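Local coordinates for hypothetical protein ybaA (Shigella flexneri, PDB 2OKQ) that is of unknown function, but forms a two-chain assembly with an alpha+beta fold of the DUF1428 family and carries bound sodium, at residues 54-67 / 89-102. Residues are numbered along the deposited sequence; the frame is centred on the assembly and turned at random.
Sequences FKEFGALRIVECWA and EVVFSWIEYPSKEV
Trp94 sets its CG between its own backbone N and carbonyl carbon (chi1 73°), which lays the indole alongside Val63 of the facing strand. Beta-branched Val63 suits this place: its CB rests over the six-membered ring, 3.7 Å from the centroid. Arg61, extended from CG to NE, runs beside Glu96 to reach the carboxylate, and its NH1 meets Glu96 OE2 at 3.1 Å on the syn side but tilted out of the carboxylate plane, in a bent salt bridge. The anti lone pair of OE2 takes the indole N-H, Trp94 NE1 to Glu96 OE2 being 3.0 Å, so OE2 has two donors within the chain, and Arg61 of the second subunit also bridges to it. Strands 61-67 and 89-97 are antiparallel neighbours in a helix-backed sheet, four-stranded in this chain, that runs on into the second subunit along 63-67; Val63 N bonds to Trp94 O at 2.9 Å. The Val63-Trp94 face meets that subunit, where the two Trp94 rings stack and Arg61 also bridges to its Asp140 and Glu96. On the helix-covered face, branched Ile95 sends its CD1 methyl over the centre of the Phe54 ring, 3.5 Å from its centroid, and its CG2 to the small Ala59 CB at 3.5 Å.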
loop_
_atom_site.group_PDB
_atom_site.type_symbol
_atom_site.label_atom_id
_atom_site.label_comp_id
_atom_site.label_asym_id
_atom_site.label_seq_id
_atom_site.Cartn_x
_atom_site.Cartn_y
_atom_site.Cartn_z
ATOM N N PHE A 54 -4.187 15.026 6.700
ATOM C CA PHE A 54 -2.910 14.705 6.052
ATOM C C PHE A 54 -2.682 15.585 4.834
ATOM O O PHE A 54 -1.570 16.039 4.592
ATOM C CB PHE A 54 -2.877 13.230 5.637
ATOM C CG PHE A 54 -2.440 12.295 6.725
ATOM C CD1 PHE A 54 -1.127 12.310 7.190
ATOM C CD2 PHE A 54 -3.317 11.363 7.247
ATOM C CE1 PHE A 54 -0.703 11.421 8.187
ATOM C CE2 PHE A 54 -2.904 10.466 8.241
ATOM C CZ PHE A 54 -1.599 10.506 8.717
ATOM N N LYS A 55 -3.729 15.821 4.049
ATOM C CA LYS A 55 -3.569 16.660 2.854
ATOM C C LYS A 55 -3.193 18.090 3.225
ATOM O O LYS A 55 -2.373 18.707 2.558
ATOM C CB LYS A 55 -4.857 16.671 2.021
ATOM C CG LYS A 55 -5.286 15.299 1.478
ATOM C CD LYS A 55 -4.843 15.070 0.046
ATOM C CE LYS A 55 -5.840 15.685 -0.932
ATOM N NZ LYS A 55 -5.786 15.044 -2.270
ATOM N N GLU A 56 -3.805 18.596 4.292
ATOM C CA GLU A 56 -3.503 19.930 4.804
ATOM C C GLU A 56 -2.012 20.054 5.133
ATOM O O GLU A 56 -1.387 21.095 4.906
ATOM C CB GLU A 56 -4.368 20.200 6.041
ATOM C CG GLU A 56 -4.082 21.504 6.753
ATOM C CD GLU A 56 -4.881 21.644 8.038
ATOM O OE1 GLU A 56 -6.078 21.305 8.039
ATOM O OE2 GLU A 56 -4.302 22.081 9.057
ATOM N N PHE A 57 -1.445 18.971 5.642
ATOM C CA PHE A 57 -0.051 18.951 6.066
ATOM C C PHE A 57 0.928 18.580 4.949
ATOM O O PHE A 57 2.130 18.486 5.183
ATOM C CB PHE A 57 0.110 18.021 7.269
ATOM C CG PHE A 57 -0.707 18.429 8.475
ATOM C CD1 PHE A 57 -0.986 19.769 8.737
ATOM C CD2 PHE A 57 -1.172 17.471 9.355
ATOM C CE1 PHE A 57 -1.739 20.141 9.857
ATOM C CE2 PHE A 57 -1.914 17.834 10.480
ATOM C CZ PHE A 57 -2.196 19.168 10.721
ATOM N N GLY A 58 0.428 18.389 3.736
ATOM C CA GLY A 58 1.326 18.206 2.589
ATOM C C GLY A 58 1.240 16.864 1.851
ATOM O O GLY A 58 1.933 16.664 0.842
ATOM N N ALA A 59 0.426 15.943 2.364
ATOM C CA ALA A 59 0.166 14.682 1.640
ATOM C C ALA A 59 -0.513 14.918 0.296
ATOM O O ALA A 59 -1.392 15.789 0.174
ATOM C CB ALA A 59 -0.670 13.745 2.477
ATOM N N LEU A 60 -0.115 14.124 -0.702
ATOM C CA LEU A 60 -0.664 14.223 -2.054
ATOM C C LEU A 60 -1.923 13.375 -2.181
ATOM O O LEU A 60 -2.851 13.749 -2.910
ATOM C CB LEU A 60 0.361 13.761 -3.092
ATOM C CG LEU A 60 1.674 14.535 -3.143
ATOM C CD1 LEU A 60 2.693 13.764 -3.939
ATOM C CD2 LEU A 60 1.491 15.937 -3.745
ATOM N N ARG A 61 -1.970 12.256 -1.464
ATOM C CA ARG A 61 -3.049 11.294 -1.679
ATOM C C ARG A 61 -3.041 10.327 -0.528
ATOM O O ARG A 61 -1.965 10.006 0.001
ATOM C CB ARG A 61 -2.804 10.552 -3.000
ATOM C CG ARG A 61 -3.934 9.606 -3.409
ATOM C CD ARG A 61 -3.511 8.840 -4.651
ATOM N NE ARG A 61 -4.551 7.918 -5.113
ATOM C CZ ARG A 61 -4.277 6.856 -5.856
ATOM N NH1 ARG A 61 -2.999 6.590 -6.190
ATOM N NH2 ARG A 61 -5.254 6.040 -6.239
ATOM N N ILE A 62 -4.225 9.875 -0.115
ATOM C CA ILE A 62 -4.343 8.898 0.966
ATOM C C ILE A 62 -5.260 7.818 0.418
ATOM O O ILE A 62 -6.352 8.130 -0.067
ATOM C CB ILE A 62 -4.990 9.493 2.259
ATOM C CG1 ILE A 62 -4.091 10.531 2.919
ATOM C CG2 ILE A 62 -5.239 8.388 3.304
ATOM C CD1 ILE A 62 -4.093 11.951 2.235
ATOM N N VAL A 63 -4.800 6.569 0.463
ATOM C CA VAL A 63 -5.574 5.462 -0.109
ATOM C C VAL A 63 -5.680 4.348 0.925
ATOM O O VAL A 63 -4.700 3.991 1.538
ATOM C CB VAL A 63 -4.911 4.891 -1.418
ATOM C CG1 VAL A 63 -5.818 3.871 -2.054
ATOM C CG2 VAL A 63 -4.580 5.989 -2.463
ATOM N N GLU A 64 -6.876 3.808 1.153
ATOM C CA GLU A 64 -7.045 2.709 2.092
ATOM C C GLU A 64 -7.807 1.626 1.343
ATOM O O GLU A 64 -8.839 1.924 0.737
ATOM C CB GLU A 64 -7.905 3.148 3.272
ATOM C CG GLU A 64 -7.338 4.353 3.965
ATOM C CD GLU A 64 -6.617 4.030 5.227
ATOM O OE1 GLU A 64 -6.461 2.845 5.582
ATOM O OE2 GLU A 64 -6.185 4.999 5.877
ATOM N N CYS A 65 -7.322 0.391 1.410
ATOM C CA CYS A 65 -7.860 -0.682 0.549
ATOM C C CYS A 65 -8.186 -1.869 1.441
ATOM O O CYS A 65 -7.356 -2.286 2.257
ATOM C CB CYS A 65 -6.833 -1.096 -0.506
ATOM S SG CYS A 65 -6.196 0.296 -1.492
ATOM N N TRP A 66 -9.371 -2.437 1.250
ATOM C CA TRP A 66 -9.864 -3.525 2.125
ATOM C C TRP A 66 -9.699 -4.856 1.412
ATOM O O TRP A 66 -9.935 -4.949 0.199
ATOM C CB TRP A 66 -11.357 -3.278 2.386
ATOM C CG TRP A 66 -11.977 -4.133 3.441
ATOM C CD1 TRP A 66 -12.644 -5.325 3.247
ATOM C CD2 TRP A 66 -12.014 -3.875 4.849
ATOM N NE1 TRP A 66 -13.092 -5.814 4.453
ATOM C CE2 TRP A 66 -12.715 -4.952 5.453
ATOM C CE3 TRP A 66 -11.541 -2.829 5.663
ATOM C CZ2 TRP A 66 -12.948 -5.018 6.834
ATOM C CZ3 TRP A 66 -11.759 -2.903 7.057
ATOM C CH2 TRP A 66 -12.462 -3.994 7.620
ATOM N N ALA A 67 -9.316 -5.892 2.158
ATOM C CA ALA A 67 -9.026 -7.215 1.584
ATOM C C ALA A 67 -10.131 -7.642 0.638
ATOM O O ALA A 67 -11.329 -7.516 0.959
ATOM C CB ALA A 67 -8.879 -8.264 2.722
ATOM N N GLU A 89 -9.894 -8.495 9.098
ATOM C CA GLU A 89 -9.522 -8.443 7.676
ATOM C C GLU A 89 -8.304 -7.547 7.539
ATOM O O GLU A 89 -8.090 -6.681 8.384
ATOM C CB GLU A 89 -10.641 -7.814 6.848
ATOM C CG GLU A 89 -11.940 -8.638 6.785
ATOM C CD GLU A 89 -11.887 -9.757 5.766
ATOM O OE1 GLU A 89 -10.789 -10.119 5.288
ATOM O OE2 GLU A 89 -12.968 -10.292 5.444
ATOM N N VAL A 90 -7.539 -7.746 6.470
ATOM C CA VAL A 90 -6.311 -6.968 6.232
ATOM C C VAL A 90 -6.631 -5.721 5.427
ATOM O O VAL A 90 -7.382 -5.782 4.455
ATOM C CB VAL A 90 -5.253 -7.800 5.487
ATOM C CG1 VAL A 90 -4.005 -6.942 5.200
ATOM C CG2 VAL A 90 -4.850 -9.018 6.340
ATOM N N VAL A 91 -6.087 -4.577 5.866
ATOM C CA VAL A 91 -6.188 -3.346 5.099
ATOM C C VAL A 91 -4.783 -3.001 4.589
ATOM O O VAL A 91 -3.833 -3.096 5.340
ATOM C CB VAL A 91 -6.780 -2.203 5.975
ATOM C CG1 VAL A 91 -6.707 -0.853 5.271
ATOM C CG2 VAL A 91 -8.203 -2.513 6.340
ATOM N N PHE A 92 -4.692 -2.605 3.312
ATOM C CA PHE A 92 -3.453 -2.198 2.653
ATOM C C PHE A 92 -3.675 -0.733 2.353
ATOM O O PHE A 92 -4.649 -0.382 1.691
ATOM C CB PHE A 92 -3.259 -2.986 1.341
ATOM C CG PHE A 92 -1.998 -2.656 0.588
ATOM C CD1 PHE A 92 -0.801 -3.315 0.874
ATOM C CD2 PHE A 92 -2.015 -1.728 -0.458
ATOM C CE1 PHE A 92 0.372 -3.017 0.158
ATOM C CE2 PHE A 92 -0.846 -1.423 -1.188
ATOM C CZ PHE A 92 0.348 -2.080 -0.895
ATOM N N SER A 93 -2.811 0.135 2.884
ATOM C CA SER A 93 -3.006 1.576 2.776
ATOM C C SER A 93 -1.678 2.304 2.600
ATOM O O SER A 93 -0.619 1.786 2.985
ATOM C CB SER A 93 -3.677 2.111 4.048
ATOM O OG SER A 93 -4.949 1.525 4.261
ATOM N N TRP A 94 -1.754 3.518 2.058
ATOM C CA TRP A 94 -0.564 4.325 1.923
ATOM C C TRP A 94 -0.924 5.796 1.803
ATOM O O TRP A 94 -2.088 6.170 1.532
ATOM C CB TRP A 94 0.285 3.888 0.732
ATOM C CG TRP A 94 -0.284 4.250 -0.611
ATOM C CD1 TRP A 94 -0.049 5.394 -1.314
ATOM C CD2 TRP A 94 -1.156 3.449 -1.419
ATOM N NE1 TRP A 94 -0.746 5.373 -2.493
ATOM C CE2 TRP A 94 -1.415 4.175 -2.593
ATOM C CE3 TRP A 94 -1.735 2.175 -1.263
ATOM C CZ2 TRP A 94 -2.254 3.687 -3.624
ATOM C CZ3 TRP A 94 -2.579 1.685 -2.301
ATOM C CH2 TRP A 94 -2.815 2.439 -3.458
ATOM N N ILE A 95 0.094 6.616 2.037
ATOM C CA ILE A 95 -0.031 8.066 1.871
ATOM C C ILE A 95 1.149 8.530 1.020
ATOM O O ILE A 95 2.300 8.183 1.305
ATOM C CB ILE A 95 -0.033 8.761 3.243
ATOM C CG1 ILE A 95 -1.149 8.212 4.148
ATOM C CG2 ILE A 95 -0.124 10.300 3.050
ATOM C CD1 ILE A 95 -1.136 8.752 5.542
ATOM N N GLU A 96 0.858 9.281 -0.040
ATOM C CA GLU A 96 1.855 9.739 -0.983
ATOM C C GLU A 96 2.307 11.136 -0.603
ATOM O O GLU A 96 1.471 11.956 -0.226
ATOM C CB GLU A 96 1.252 9.773 -2.379
ATOM C CG GLU A 96 0.787 8.350 -2.838
ATOM C CD GLU A 96 0.393 8.276 -4.297
ATOM O OE1 GLU A 96 0.892 9.078 -5.122
ATOM O OE2 GLU A 96 -0.424 7.376 -4.649
ATOM N N TYR A 97 3.609 11.382 -0.727
ATOM C CA TYR A 97 4.228 12.673 -0.362
ATOM C C TYR A 97 5.193 13.112 -1.457
ATOM O O TYR A 97 5.760 12.265 -2.172
ATOM C CB TYR A 97 5.015 12.520 0.958
ATOM C CG TYR A 97 4.131 12.362 2.184
ATOM C CD1 TYR A 97 3.458 13.455 2.721
ATOM C CD2 TYR A 97 3.976 11.111 2.798
ATOM C CE1 TYR A 97 2.643 13.324 3.856
ATOM C CE2 TYR A 97 3.184 10.962 3.941
ATOM C CZ TYR A 97 2.506 12.089 4.449
ATOM O OH TYR A 97 1.702 11.974 5.542
ATOM N N PRO A 98 5.424 14.437 -1.583
ATOM C CA PRO A 98 6.360 14.934 -2.578
ATOM C C PRO A 98 7.825 14.686 -2.219
ATOM O O PRO A 98 8.668 14.774 -3.086
ATOM C CB PRO A 98 6.049 16.444 -2.631
ATOM C CG PRO A 98 5.538 16.773 -1.276
ATOM C CD PRO A 98 4.808 15.527 -0.798
ATOM N N SER A 99 8.125 14.382 -0.946
ATOM C CA SER A 99 9.512 14.148 -0.508
ATOM C C SER A 99 9.480 13.584 0.892
ATOM O O SER A 99 8.482 13.726 1.572
ATOM C CB SER A 99 10.271 15.481 -0.413
ATOM O OG SER A 99 9.620 16.350 0.501
ATOM N N LYS A 100 10.601 13.014 1.326
ATOM C CA LYS A 100 10.731 12.565 2.727
ATOM C C LYS A 100 10.583 13.739 3.681
ATOM O O LYS A 100 9.976 13.612 4.746
ATOM C CB LYS A 100 12.059 11.877 3.002
ATOM C CG LYS A 100 12.102 11.298 4.438
ATOM C CD LYS A 100 13.320 10.390 4.680
ATOM C CE LYS A 100 13.205 9.746 6.085
ATOM N NZ LYS A 100 13.185 10.769 7.247
ATOM N N GLU A 101 11.109 14.896 3.293
ATOM C CA GLU A 101 11.062 16.059 4.185
ATOM C C GLU A 101 9.620 16.513 4.467
ATOM O O GLU A 101 9.284 16.864 5.612
ATOM C CB GLU A 101 11.951 17.181 3.630
ATOM C CG GLU A 101 13.461 16.827 3.590
ATOM C CD GLU A 101 13.909 15.881 2.437
ATOM O OE1 GLU A 101 13.172 15.648 1.451
ATOM O OE2 GLU A 101 15.039 15.346 2.527
ATOM N N VAL A 102 8.757 16.490 3.447
ATOM C CA VAL A 102 7.342 16.790 3.661
ATOM C C VAL A 102 6.653 15.699 4.472
ATOM O O VAL A 102 5.865 16.004 5.373
ATOM C CB VAL A 102 6.612 17.051 2.339
ATOM C CG1 VAL A 102 5.091 17.181 2.544
ATOM C CG2 VAL A 102 7.177 18.341 1.718
HETATM O O HOH W 1 -14.967 -7.901 4.687
#